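Local coordinates for protein MRNA TRANSPORT REGULATOR Mtr2 (Candida albicans, PDB 1Q42) that affects mRNA transport from the nucleus to the cytoplasm and interacts with the export factor Mex67, at residues Leu40-Thr45 / Glu56-Gln61; Thr98-His103 / Pro158-Trp163; Ser107-Leu112 / Val120-Ala125; Val166-Val171 / Asn184-Arg189. All blocks are in the same frame, centred on the assembly; numbering follows the deposited sequence.

Interaction 1: residues Leu40-Thr45 / Glu56-Gln61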
loop_
_atom_site.group_PDB
_atom_site.type_symbol
_atom_site.label_atom_id
_atom_site.label_comp_id
_atom_site.label_asym_id
_atom_site.label_seq_id
_atom_site.Cartn_x
_atom_site.Cartn_y
_atom_site.Cartn_z
ATOM N N LEU A 40 -0.708 -3.725 2.045
ATOM C CA LEU A 40 0.263 -3.948 0.981
ATOM C C LEU A 40 0.998 -5.269 1.171
ATOM O O LEU A 40 1.452 -5.858 0.207
ATOM C CB LEU A 40 1.287 -2.812 0.899
ATOM C CG LEU A 40 0.778 -1.404 0.645
ATOM C CD1 LEU A 40 1.960 -0.445 0.604
ATOM C CD2 LEU A 40 -0.071 -1.333 -0.626
ATOM N N ASP A 41 1.098 -5.718 2.417
ATOM C CA ASP A 41 1.881 -6.886 2.792
ATOM C C ASP A 41 1.025 -8.158 2.894
ATOM O O ASP A 41 1.508 -9.191 3.343
ATOM C CB ASP A 41 2.529 -6.651 4.155
ATOM C CG ASP A 41 3.589 -5.585 4.126
ATOM O OD1 ASP A 41 4.023 -5.154 3.017
ATOM O OD2 ASP A 41 4.020 -5.121 5.194
ATOM N N LEU A 42 -0.224 -8.067 2.471
ATOM C CA LEU A 42 -1.195 -9.148 2.656
ATOM C C LEU A 42 -0.735 -10.478 2.069
ATOM O O LEU A 42 -0.366 -10.566 0.892
ATOM C CB LEU A 42 -2.541 -8.732 2.040
ATOM C CG LEU A 42 -3.778 -9.546 2.427
ATOM C CD1 LEU A 42 -4.086 -9.383 3.912
ATOM C CD2 LEU A 42 -4.974 -9.118 1.603
ATOM N N LEU A 43 -0.753 -11.518 2.908
ATOM C CA LEU A 43 -0.436 -12.868 2.473
ATOM C C LEU A 43 -1.693 -13.462 1.840
ATOM O O LEU A 43 -2.793 -13.316 2.370
ATOM C CB LEU A 43 0.018 -13.708 3.669
ATOM C CG LEU A 43 0.422 -15.166 3.446
ATOM C CD1 LEU A 43 1.776 -15.296 2.759
ATOM C CD2 LEU A 43 0.425 -15.866 4.796
ATOM N N TYR A 44 -1.521 -14.102 0.694
ATOM C CA TYR A 44 -2.631 -14.726 -0.010
ATOM C C TYR A 44 -2.932 -16.047 0.668
ATOM O O TYR A 44 -2.037 -16.865 0.834
ATOM C CB TYR A 44 -2.262 -14.967 -1.466
ATOM C CG TYR A 44 -3.297 -15.750 -2.241
ATOM C CD1 TYR A 44 -4.474 -15.144 -2.672
ATOM C CD2 TYR A 44 -3.105 -17.099 -2.530
ATOM C CE1 TYR A 44 -5.431 -15.857 -3.386
ATOM C CE2 TYR A 44 -4.051 -17.819 -3.246
ATOM C CZ TYR A 44 -5.211 -17.193 -3.667
ATOM O OH TYR A 44 -6.158 -17.904 -4.363
ATOM N N THR A 45 -4.189 -16.236 1.067
ATOM C CA THR A 45 -4.639 -17.498 1.635
ATOM C C THR A 45 -5.892 -17.950 0.892
ATOM O O THR A 45 -6.901 -17.246 0.854
ATOM C CB THR A 45 -4.881 -17.386 3.168
ATOM O OG1 THR A 45 -5.522 -18.574 3.651
ATOM C CG2 THR A 45 -5.866 -16.271 3.525
ATOM N N GLU A 56 -8.801 -11.729 -8.237
ATOM C CA GLU A 56 -9.545 -10.496 -8.020
ATOM C C GLU A 56 -9.796 -10.214 -6.548
ATOM O O GLU A 56 -9.638 -9.071 -6.110
ATOM C CB GLU A 56 -10.883 -10.515 -8.770
ATOM C CG GLU A 56 -11.687 -9.220 -8.650
ATOM C CD GLU A 56 -12.878 -9.180 -9.596
ATOM O OE1 GLU A 56 -13.467 -10.249 -9.848
ATOM O OE2 GLU A 56 -13.229 -8.092 -10.094
ATOM N N SER A 57 -10.185 -11.239 -5.787
ATOM C CA SER A 57 -10.562 -11.047 -4.382
ATOM C C SER A 57 -9.352 -10.696 -3.511
ATOM O O SER A 57 -9.505 -10.061 -2.468
ATOM C CB SER A 57 -11.282 -12.278 -3.819
ATOM O OG SER A 57 -10.396 -13.337 -3.526
ATOM N N TYR A 58 -8.172 -11.121 -3.943
ATOM C CA TYR A 58 -6.924 -10.772 -3.258
ATOM C C TYR A 58 -6.443 -9.382 -3.667
ATOM O O TYR A 58 -6.130 -8.547 -2.820
ATOM C CB TYR A 58 -5.830 -11.781 -3.581
ATOM C CG TYR A 58 -4.461 -11.398 -3.064
ATOM C CD1 TYR A 58 -4.168 -11.448 -1.704
ATOM C CD2 TYR A 58 -3.457 -11.001 -3.939
ATOM C CE1 TYR A 58 -2.912 -11.094 -1.224
ATOM C CE2 TYR A 58 -2.194 -10.641 -3.468
ATOM C CZ TYR A 58 -1.924 -10.704 -2.112
ATOM O OH TYR A 58 -0.694 -10.357 -1.613
ATOM N N ALA A 59 -6.344 -9.162 -4.964
ATOM C CA ALA A 59 -5.803 -7.914 -5.482
ATOM C C ALA A 59 -6.609 -6.698 -5.024
ATOM O O ALA A 59 -6.028 -5.647 -4.741
ATOM C CB ALA A 59 -5.716 -7.976 -6.992
ATOM N N THR A 60 -7.939 -6.831 -4.914
ATOM C CA THR A 60 -8.774 -5.696 -4.507
ATOM C C THR A 60 -8.610 -5.307 -3.036
ATOM O O THR A 60 -9.071 -4.249 -2.620
ATOM C CB THR A 60 -10.276 -5.915 -4.852
ATOM O OG1 THR A 60 -10.755 -7.092 -4.203
ATOM C CG2 THR A 60 -10.460 -6.175 -6.331
ATOM N N GLN A 61 -7.951 -6.144 -2.246
ATOM C CA GLN A 61 -7.652 -5.811 -0.853
ATOM C C GLN A 61 -6.335 -5.054 -0.693
ATOM O O GLN A 61 -6.071 -4.523 0.373
ATOM C CB GLN A 61 -7.572 -7.075 -0.010
ATOM C CG GLN A 61 -8.861 -7.861 0.038
ATOM C CD GLN A 61 -8.701 -9.144 0.803
ATOM O OE1 GLN A 61 -8.588 -9.130 2.035
ATOM N NE2 GLN A 61 -8.666 -10.263 0.083
#
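One hydrogen bond crosses between the side chain of Tyr58 and the backbone of Leu42: Tyr58 OH donates to Leu42 O at 2.5 Å. The donor stands 22° out of the carbonyl plane, and the carbonyl lies at the edge of the Tyr58 ring. Arg136 forms a second hydrogen bond to the same hydroxyl, so two partners fix its position.

The aromatic contact is an offset edge-to-face pair. Tyr58 carries CG anti to its backbone N (chi1 172°), which sends the ring across to Leu42 and Tyr44. Tyr44 turns the edge that carries CD1 toward the face of Tyr58, with the ring planes at 89° and the centroids 5.5 Å apart. Tyr44 CB lies over the Tyr58 face, offset toward the rim, as a CH-pi contact, and Tyr44 CD1 packs on Tyr58 CB at 3.7 Å.

Apolar packing completes the interface. Leu42 CD2 lies between Tyr58 CE1, 4.0 Å away, and the side chain of Gln61, which it crosses at about a right angle. Gln61 is held back on its own segment, since Gln61 NE2 donates to Ser57 O at 2.7 Å.

The arrangement packs the extended chain after helix 29-40 against the short helix 55-59, in the N-terminal helical part of this NTF2-like fold.

Interaction 2: residues Thr98-His103 / Pro158-Trp163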
loop_
_atom_site.group_PDB
_atom_site.type_symbol
_atom_site.label_atom_id
_atom_site.label_comp_id
_atom_site.label_asym_id
_atom_site.label_seq_id
_atom_site.Cartn_x
_atom_site.Cartn_y
_atom_site.Cartn_z
ATOM N N THR A 98 4.489 -7.408 -7.628
ATOM C CA THR A 98 5.640 -7.481 -6.725
ATOM C C THR A 98 5.645 -8.813 -5.974
ATOM O O THR A 98 4.596 -9.404 -5.730
ATOM C CB THR A 98 5.666 -6.314 -5.682
ATOM O OG1 THR A 98 4.519 -6.370 -4.808
ATOM C CG2 THR A 98 5.595 -4.948 -6.344
ATOM N N PRO A 99 6.821 -9.277 -5.567
ATOM C CA PRO A 99 6.868 -10.370 -4.599
ATOM C C PRO A 99 6.240 -9.904 -3.297
ATOM O O PRO A 99 6.069 -8.704 -3.070
ATOM C CB PRO A 99 8.371 -10.645 -4.417
ATOM C CG PRO A 99 9.048 -9.900 -5.539
ATOM C CD PRO A 99 8.162 -8.778 -5.919
ATOM N N LEU A 100 5.906 -10.853 -2.432
ATOM C CA LEU A 100 5.337 -10.504 -1.147
ATOM C C LEU A 100 6.279 -9.536 -0.441
ATOM O O LEU A 100 7.480 -9.706 -0.499
ATOM C CB LEU A 100 5.174 -11.751 -0.281
ATOM C CG LEU A 100 4.482 -11.562 1.071
ATOM C CD1 LEU A 100 3.080 -11.000 0.880
ATOM C CD2 LEU A 100 4.455 -12.883 1.825
ATOM N N SER A 101 5.704 -8.551 0.231
ATOM C CA SER A 101 6.445 -7.502 0.905
ATOM C C SER A 101 6.262 -7.536 2.422
ATOM O O SER A 101 5.272 -8.067 2.954
ATOM C CB SER A 101 6.003 -6.143 0.362
ATOM O OG SER A 101 4.593 -5.965 0.485
ATOM N N SER A 102 7.218 -6.931 3.116
ATOM C CA SER A 102 7.140 -6.735 4.561
ATOM C C SER A 102 7.704 -5.346 4.902
ATOM O O SER A 102 8.917 -5.121 4.829
ATOM C CB SER A 102 7.914 -7.825 5.277
ATOM O OG SER A 102 7.949 -7.604 6.683
ATOM N N HIS A 103 6.808 -4.415 5.214
ATOM C CA HIS A 103 7.143 -3.031 5.577
ATOM C C HIS A 103 7.252 -2.909 7.096
ATOM O O HIS A 103 6.490 -3.541 7.845
ATOM C CB HIS A 103 6.027 -2.058 5.159
ATOM C CG HIS A 103 5.913 -1.801 3.683
ATOM N ND1 HIS A 103 5.207 -2.625 2.827
ATOM C CD2 HIS A 103 6.382 -0.781 2.923
ATOM C CE1 HIS A 103 5.258 -2.124 1.601
ATOM N NE2 HIS A 103 5.952 -0.996 1.635
ATOM N N PRO A 158 8.548 -17.507 3.002
ATOM C CA PRO A 158 9.186 -16.373 2.325
ATOM C C PRO A 158 10.642 -16.216 2.783
ATOM O O PRO A 158 10.931 -16.404 3.965
ATOM C CB PRO A 158 8.332 -15.164 2.742
ATOM C CG PRO A 158 7.677 -15.582 4.024
ATOM C CD PRO A 158 7.510 -17.070 3.953
ATOM N N ILE A 159 11.535 -15.924 1.843
ATOM C CA ILE A 159 12.938 -15.633 2.128
ATOM C C ILE A 159 13.155 -14.144 1.901
ATOM O O ILE A 159 13.196 -13.693 0.762
ATOM C CB ILE A 159 13.861 -16.444 1.183
ATOM C CG1 ILE A 159 13.730 -17.949 1.453
ATOM C CG2 ILE A 159 15.322 -16.004 1.331
ATOM C CD1 ILE A 159 14.149 -18.815 0.272
ATOM N N TRP A 160 13.312 -13.386 2.977
ATOM C CA TRP A 160 13.378 -11.930 2.857
ATOM C C TRP A 160 14.723 -11.462 2.292
ATOM O O TRP A 160 15.774 -11.958 2.677
ATOM C CB TRP A 160 13.096 -11.276 4.210
ATOM C CG TRP A 160 11.728 -11.589 4.739
ATOM C CD1 TRP A 160 11.418 -12.200 5.921
ATOM C CD2 TRP A 160 10.477 -11.309 4.094
ATOM N NE1 TRP A 160 10.053 -12.311 6.052
ATOM C CE2 TRP A 160 9.451 -11.776 4.942
ATOM C CE3 TRP A 160 10.123 -10.695 2.889
ATOM C CZ2 TRP A 160 8.097 -11.649 4.623
ATOM C CZ3 TRP A 160 8.768 -10.574 2.566
ATOM C CH2 TRP A 160 7.775 -11.046 3.434
ATOM N N GLY A 161 14.682 -10.504 1.373
ATOM C CA GLY A 161 15.886 -9.896 0.835
ATOM C C GLY A 161 16.351 -8.680 1.629
ATOM O O GLY A 161 15.972 -8.472 2.796
ATOM N N SER A 162 17.178 -7.869 0.979
ATOM C CA SER A 162 17.746 -6.659 1.574
ATOM C C SER A 162 16.699 -5.552 1.733
ATOM O O SER A 162 15.734 -5.473 0.958
ATOM C CB SER A 162 18.898 -6.145 0.709
ATOM O OG SER A 162 19.944 -7.117 0.619
ATOM N N TRP A 163 16.909 -4.702 2.734
ATOM C CA TRP A 163 16.044 -3.549 2.984
ATOM C C TRP A 163 16.137 -2.476 1.892
ATOM O O TRP A 163 17.250 -2.066 1.473
ATOM C CB TRP A 163 16.368 -2.895 4.326
ATOM C CG TRP A 163 16.016 -3.694 5.587
ATOM C CD1 TRP A 163 16.893 -4.145 6.536
ATOM C CD2 TRP A 163 14.710 -4.076 6.043
ATOM N NE1 TRP A 163 16.212 -4.792 7.539
ATOM C CE2 TRP A 163 14.872 -4.767 7.258
ATOM C CE3 TRP A 163 13.412 -3.935 5.531
ATOM C CZ2 TRP A 163 13.789 -5.300 7.977
ATOM C CZ3 TRP A 163 12.335 -4.457 6.265
ATOM C CH2 TRP A 163 12.539 -5.137 7.462
#
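Ser102 and Leu100 both meet the six-membered ring of Trp160, each in its own way. Ser102 CB sits over one face, 3.9 Å from the ring centroid and 17° off the normal, a CH-pi contact displaced toward the rim near CH2 and CZ2. On the opposite face lies CB of Pro158, two residues before the tryptophan, so the indole is sandwiched between the strand and its own loop.

The Trp160 side chain leaves its backbone with CG beside the backbone N and anti to the carbonyl carbon (chi1 -61°), and this torsion carries the far end of the indole over to the strand. There, CZ3 of Trp160 comes to 3.4 Å from Leu100 O, which lies at the ring edge in the plane of the indole. Leu100 holds CG opposite its backbone N, beside the carbonyl carbon (chi1 -175°); its CG and CD2 both reach CH2 of Trp160, the CG to CH2 distance being 4.1 Å. The two side chains meet at a slant.

Trp163 has nearly the same first torsion as Trp160 but touches more lightly: its CZ3 edge approaches Ser102 O at 3.8 Å. A cation-pi interaction with Lys126 also engages this indole.

Ser101 turns away from the loop, and its hydroxyl is bonded to Asp41 and Arg136. The loop 158-163 thus packs on the start of strand 101-113 where that strand pairs with strand 118-129; both tryptophans rest on Arg128, while Ser101 and His103 touch Trp95 of helix 87-96.

Interaction 3: residues Ser107-Leu112 / Val120-Ala125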
loop_
_atom_site.group_PDB
_atom_site.type_symbol
_atom_site.label_atom_id
_atom_site.label_comp_id
_atom_site.label_asym_id
_atom_site.label_seq_id
_atom_site.Cartn_x
_atom_site.Cartn_y
_atom_site.Cartn_z
ATOM N N SER A 107 9.081 6.125 11.015
ATOM C CA SER A 107 8.788 7.479 11.488
ATOM C C SER A 107 7.599 8.034 10.722
ATOM O O SER A 107 7.315 7.616 9.603
ATOM C CB SER A 107 9.993 8.420 11.289
ATOM O OG SER A 107 10.378 8.503 9.922
ATOM N N TYR A 108 6.893 8.969 11.334
ATOM C CA TYR A 108 5.816 9.652 10.641
ATOM C C TYR A 108 5.526 11.009 11.282
ATOM O O TYR A 108 5.929 11.296 12.413
ATOM C CB TYR A 108 4.550 8.794 10.656
ATOM C CG TYR A 108 4.013 8.542 12.053
ATOM C CD1 TYR A 108 3.031 9.362 12.604
ATOM C CD2 TYR A 108 4.505 7.489 12.831
ATOM C CE1 TYR A 108 2.541 9.130 13.890
ATOM C CE2 TYR A 108 4.020 7.252 14.113
ATOM C CZ TYR A 108 3.040 8.078 14.635
ATOM O OH TYR A 108 2.560 7.856 15.906
ATOM N N ASP A 109 4.827 11.838 10.530
ATOM C CA ASP A 109 4.288 13.077 11.057
ATOM C C ASP A 109 3.061 13.442 10.234
ATOM O O ASP A 109 2.995 13.179 9.040
ATOM C CB ASP A 109 5.335 14.191 11.027
ATOM C CG ASP A 109 5.833 14.482 9.640
ATOM O OD1 ASP A 109 5.213 15.332 8.974
ATOM O OD2 ASP A 109 6.832 13.924 9.125
ATOM N N GLY A 110 2.063 14.012 10.882
ATOM C CA GLY A 110 0.859 14.378 10.173
ATOM C C GLY A 110 0.318 15.688 10.694
ATOM O O GLY A 110 0.602 16.056 11.832
ATOM N N HIS A 111 -0.448 16.371 9.844
ATOM C CA HIS A 111 -1.084 17.648 10.176
ATOM C C HIS A 111 -2.409 17.734 9.458
ATOM O O HIS A 111 -2.482 17.420 8.279
ATOM C CB HIS A 111 -0.249 18.814 9.650
ATOM C CG HIS A 111 1.011 19.062 10.406
ATOM N ND1 HIS A 111 1.029 19.689 11.632
ATOM C CD2 HIS A 111 2.304 18.791 10.101
ATOM C CE1 HIS A 111 2.278 19.793 12.053
ATOM N NE2 HIS A 111 3.070 19.252 11.145
ATOM N N LEU A 112 -3.447 18.203 10.148
ATOM C CA LEU A 112 -4.658 18.614 9.474
ATOM C C LEU A 112 -4.388 19.871 8.636
ATOM O O LEU A 112 -3.629 20.758 9.068
ATOM C CB LEU A 112 -5.737 18.930 10.504
ATOM C CG LEU A 112 -7.057 19.277 9.823
ATOM C CD1 LEU A 112 -8.140 18.311 10.229
ATOM C CD2 LEU A 112 -7.436 20.726 10.105
ATOM N N VAL A 120 -2.575 15.751 5.818
ATOM C CA VAL A 120 -1.384 15.279 5.110
ATOM C C VAL A 120 -0.528 14.477 6.080
ATOM O O VAL A 120 -0.239 14.935 7.174
ATOM C CB VAL A 120 -0.526 16.447 4.645
ATOM C CG1 VAL A 120 0.835 15.953 4.112
ATOM C CG2 VAL A 120 -1.240 17.235 3.610
ATOM N N VAL A 121 -0.072 13.310 5.661
ATOM C CA VAL A 121 0.826 12.493 6.480
ATOM C C VAL A 121 2.040 12.114 5.659
ATOM O O VAL A 121 1.899 11.608 4.548
ATOM C CB VAL A 121 0.174 11.162 6.901
ATOM C CG1 VAL A 121 1.125 10.365 7.804
ATOM C CG2 VAL A 121 -1.091 11.401 7.575
ATOM N N HIS A 122 3.227 12.342 6.210
ATOM C CA HIS A 122 4.456 11.837 5.629
ATOM C C HIS A 122 4.976 10.725 6.519
ATOM O O HIS A 122 5.016 10.867 7.736
ATOM C CB HIS A 122 5.492 12.959 5.544
ATOM C CG HIS A 122 6.868 12.469 5.237
ATOM N ND1 HIS A 122 7.781 12.149 6.223
ATOM C CD2 HIS A 122 7.472 12.194 4.059
ATOM C CE1 HIS A 122 8.894 11.712 5.660
ATOM N NE2 HIS A 122 8.741 11.755 4.347
ATOM N N PHE A 123 5.358 9.598 5.931
ATOM C CA PHE A 123 5.997 8.565 6.716
ATOM C C PHE A 123 7.137 7.919 5.954
ATOM O O PHE A 123 7.222 8.020 4.733
ATOM C CB PHE A 123 4.976 7.540 7.260
ATOM C CG PHE A 123 4.413 6.555 6.248
ATOM C CD1 PHE A 123 5.099 5.384 5.939
ATOM C CD2 PHE A 123 3.154 6.752 5.682
ATOM C CE1 PHE A 123 4.552 4.450 5.058
ATOM C CE2 PHE A 123 2.613 5.816 4.794
ATOM C CZ PHE A 123 3.325 4.665 4.494
ATOM N N SER A 124 8.048 7.340 6.724
ATOM C CA SER A 124 9.184 6.608 6.199
ATOM C C SER A 124 9.077 5.180 6.731
ATOM O O SER A 124 8.533 4.963 7.801
ATOM C CB SER A 124 10.475 7.275 6.661
ATOM O OG SER A 124 10.521 8.625 6.183
ATOM N N ALA A 125 9.543 4.221 5.951
ATOM C CA ALA A 125 9.578 2.814 6.358
ATOM C C ALA A 125 10.765 2.153 5.697
ATOM O O ALA A 125 11.414 2.750 4.811
ATOM C CB ALA A 125 8.286 2.095 5.954
#
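The imidazole of His122 meets the carboxylate of Asp109 at its edge: Asp109 OD2 lies near the ring plane, 3.5 Å from His122 ND1, and the carboxylate and ring planes are 29° apart. At this length the pair is a polar contact and not a hydrogen bond. The side chains of Tyr108 and Phe123 touch through their CB atoms, 3.6 Å apart, and not through their rings. Both residues have CG between the backbone N and the carbonyl carbon (chi1 63° and 74°), and the rings lead away from the shared line toward helix 29-40, where both pack on Leu33 and the Tyr108 hydroxyl bonds to Glu30.

These residues belong to an antiparallel beta hairpin, strands 101-113 and 118-129, at one margin of the curved sheet of the NTF2-like fold. Ser107 with Ser124, Asp109 with His122 and His111 with Val120 are hydrogen-bonded pairs. Asp109 N reaches His122 O at 3.0 Å and the return bond, His122 N to Asp109 O, has the same length, whereas Ser107 N to Ser124 O is weak at 3.5 Å. The intervening pairs, Tyr108 with Phe123 and Gly110 with Val121, bring the strands closest, and CA-H...O contacts link the strands there, Gly110 CA lying 3.2 Å from Val120 O. On the face of Asp109, Ser107 OG stands 3.5 Å from Ser124 CB, while the Ser124 hydroxyl bonds to Asp167 on the next strand.

Interaction 4: residues Val166-Val171 / Asn184-Arg189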
loop_
_atom_site.group_PDB
_atom_site.type_symbol
_atom_site.label_atom_id
_atom_site.label_comp_id
_atom_site.label_asym_id
_atom_site.label_seq_id
_atom_site.Cartn_x
_atom_site.Cartn_y
_atom_site.Cartn_z
ATOM N N VAL A 166 11.718 3.480 1.875
ATOM C CA VAL A 166 10.495 4.005 1.283
ATOM C C VAL A 166 10.041 5.295 1.991
ATOM O O VAL A 166 10.111 5.397 3.209
ATOM C CB VAL A 166 9.327 2.992 1.380
ATOM C CG1 VAL A 166 8.090 3.552 0.643
ATOM C CG2 VAL A 166 9.708 1.685 0.776
ATOM N N ASP A 167 9.593 6.273 1.209
ATOM C CA ASP A 167 8.926 7.468 1.741
ATOM C C ASP A 167 7.546 7.516 1.123
ATOM O O ASP A 167 7.391 7.270 -0.078
ATOM C CB ASP A 167 9.693 8.739 1.341
ATOM C CG ASP A 167 10.641 9.234 2.419
ATOM O OD1 ASP A 167 10.894 8.515 3.413
ATOM O OD2 ASP A 167 11.247 10.338 2.307
ATOM N N VAL A 168 6.543 7.830 1.933
ATOM C CA VAL A 168 5.186 7.871 1.442
ATOM C C VAL A 168 4.543 9.168 1.931
ATOM O O VAL A 168 4.698 9.538 3.092
ATOM C CB VAL A 168 4.361 6.673 1.963
ATOM C CG1 VAL A 168 2.933 6.762 1.474
ATOM C CG2 VAL A 168 4.970 5.369 1.543
ATOM N N ASN A 169 3.845 9.848 1.026
ATOM C CA ASN A 169 3.038 11.003 1.354
ATOM C C ASN A 169 1.576 10.683 1.032
ATOM O O ASN A 169 1.262 10.290 -0.065
ATOM C CB ASN A 169 3.485 12.229 0.547
ATOM C CG ASN A 169 4.848 12.732 0.958
ATOM O OD1 ASN A 169 5.074 13.059 2.117
ATOM N ND2 ASN A 169 5.761 12.795 0.008
ATOM N N LEU A 170 0.699 10.830 2.017
ATOM C CA LEU A 170 -0.731 10.588 1.844
ATOM C C LEU A 170 -1.505 11.874 2.151
ATOM O O LEU A 170 -1.107 12.644 3.027
ATOM C CB LEU A 170 -1.197 9.518 2.842
ATOM C CG LEU A 170 -0.600 8.107 2.809
ATOM C CD1 LEU A 170 -1.312 7.219 3.875
ATOM C CD2 LEU A 170 -0.641 7.471 1.460
ATOM N N VAL A 171 -2.589 12.113 1.434
ATOM C CA VAL A 171 -3.596 13.076 1.848
ATOM C C VAL A 171 -4.861 12.245 2.099
ATOM O O VAL A 171 -5.343 11.563 1.196
ATOM C CB VAL A 171 -3.833 14.159 0.796
ATOM C CG1 VAL A 171 -4.841 15.178 1.319
ATOM C CG2 VAL A 171 -2.515 14.848 0.426
ATOM N N ASN A 184 -7.092 10.173 -0.429
ATOM C CA ASN A 184 -7.263 11.008 -1.621
ATOM C C ASN A 184 -6.065 11.038 -2.542
ATOM O O ASN A 184 -6.204 11.227 -3.742
ATOM C CB ASN A 184 -7.583 12.453 -1.221
ATOM C CG ASN A 184 -8.788 12.533 -0.300
ATOM O OD1 ASN A 184 -8.652 12.758 0.912
ATOM N ND2 ASN A 184 -9.955 12.283 -0.854
ATOM N N SER A 185 -4.882 10.883 -1.975
ATOM C CA SER A 185 -3.662 10.834 -2.773
ATOM C C SER A 185 -2.583 10.029 -2.072
ATOM O O SER A 185 -2.502 10.038 -0.849
ATOM C CB SER A 185 -3.157 12.241 -3.120
ATOM O OG SER A 185 -2.685 12.949 -1.999
ATOM N N MET A 186 -1.793 9.313 -2.868
ATOM C CA MET A 186 -0.663 8.518 -2.380
ATOM C C MET A 186 0.526 8.736 -3.305
ATOM O O MET A 186 0.420 8.599 -4.527
ATOM C CB MET A 186 -0.987 7.022 -2.312
ATOM C CG MET A 186 0.228 6.140 -1.944
ATOM S SD MET A 186 -0.197 4.419 -1.805
ATOM C CE MET A 186 -0.407 3.972 -3.495
ATOM N N ASP A 187 1.651 9.107 -2.701
ATOM C CA ASP A 187 2.926 9.233 -3.374
ATOM C C ASP A 187 3.845 8.225 -2.665
ATOM O O ASP A 187 4.215 8.442 -1.525
ATOM C CB ASP A 187 3.409 10.688 -3.249
ATOM C CG ASP A 187 4.882 10.873 -3.525
ATOM O OD1 ASP A 187 5.478 10.131 -4.330
ATOM O OD2 ASP A 187 5.538 11.773 -2.968
ATOM N N TYR A 188 4.157 7.126 -3.342
ATOM C CA TYR A 188 4.994 6.048 -2.813
ATOM C C TYR A 188 6.301 6.043 -3.601
ATOM O O TYR A 188 6.279 5.990 -4.830
ATOM C CB TYR A 188 4.250 4.719 -2.986
ATOM C CG TYR A 188 4.915 3.502 -2.381
ATOM C CD1 TYR A 188 4.483 2.969 -1.171
ATOM C CD2 TYR A 188 5.936 2.838 -3.052
ATOM C CE1 TYR A 188 5.086 1.843 -0.631
ATOM C CE2 TYR A 188 6.548 1.725 -2.510
ATOM C CZ TYR A 188 6.109 1.223 -1.303
ATOM O OH TYR A 188 6.725 0.107 -0.751
ATOM N N ARG A 189 7.430 6.110 -2.905
ATOM C CA ARG A 189 8.726 6.294 -3.560
ATOM C C ARG A 189 9.812 5.472 -2.862
ATOM O O ARG A 189 9.955 5.587 -1.677
ATOM C CB ARG A 189 9.095 7.778 -3.498
ATOM C CG ARG A 189 10.228 8.221 -4.358
ATOM C CD ARG A 189 10.380 9.724 -4.401
ATOM N NE ARG A 189 9.577 10.290 -5.485
ATOM C CZ ARG A 189 8.651 11.251 -5.372
ATOM N NH1 ARG A 189 8.363 11.850 -4.209
ATOM N NH2 ARG A 189 8.005 11.625 -6.463
HETATM O O HOH W 1 0.072 12.253 -1.631
#
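Strands 166-171 and 185-189 run antiparallel, their axes 4.8 Å apart at closest approach, with hydrogen-bonded pairs at Asp167 with Arg189, Asn169 with Asp187 and Val171 with Ser185. They form a beta hairpin in the sheet of the NTF2-like fold, and a classic beta bulge lies at Val171: Asn184 and Ser185 both face this residue, whose carbonyl oxygen accepts from both backbone nitrogens, at 2.8 Å from Asn184 N to Val171 O.

On the face toward helix 29-40, Tyr188 holds CG opposite its backbone N (chi1 -175°), which lays its ring beside the two valines. Val166 CG1 sits over one face of the Tyr188 ring, 3.8 Å from its centroid and 18° off the normal, in a CH-pi contact. Val168 CG2 reaches Tyr188 CD1 at 3.7 Å. The Tyr188 hydroxyl is hydrogen-bonded to His103. Further along, Leu170 and Met186 lie side by side and point the same way, with Leu170 CD2 against Met186 CB and CG; both reach the helix, Leu170 at Phe32 and Leu33, Met186 at Phe36.

The other face carries Asp167, Asn169, Asp187, Arg189 and Ser185, with Val171 beside Ser185. Asn169 ND2 donates to Asp187 OD2 at 3.2 Å, on the anti side of the carboxylate and 31° out of its plane. Arg189 NH1 forms a salt bridge with the same oxygen and would help to keep the carboxylate ionised. Near the bulge, a water bridges the two strands, donating to Asn169 O at 2.8 Å and hydrogen-bonded to Ser185 OG.

Interactions 3 and 4 lie in one sheet, their centres 9 Å apart, because strands 118-129 and 164-173 are neighbours in it. Phe123 O to Val168 N, 2.9 Å, is one of the probable bonds joining them, and Ser124 OG to Asp167 OD1, 2.8 Å, adds a side-chain link. Interaction 2 uses the beginning of the strand that interaction 3 continues. It also meets the other two: Asp41 OD1 of interaction 1 lies 2.7 Å from Ser101 OG and 2.8 Å from His103 ND1, and His103 NE2 is 2.7 Å from Tyr188 OH of interaction 4. His103 therefore ties Asp41, just after helix 29-40, to Tyr188 of strand 183-192. Interactions 1 and 3 do not touch, with centres about 25 Å apart.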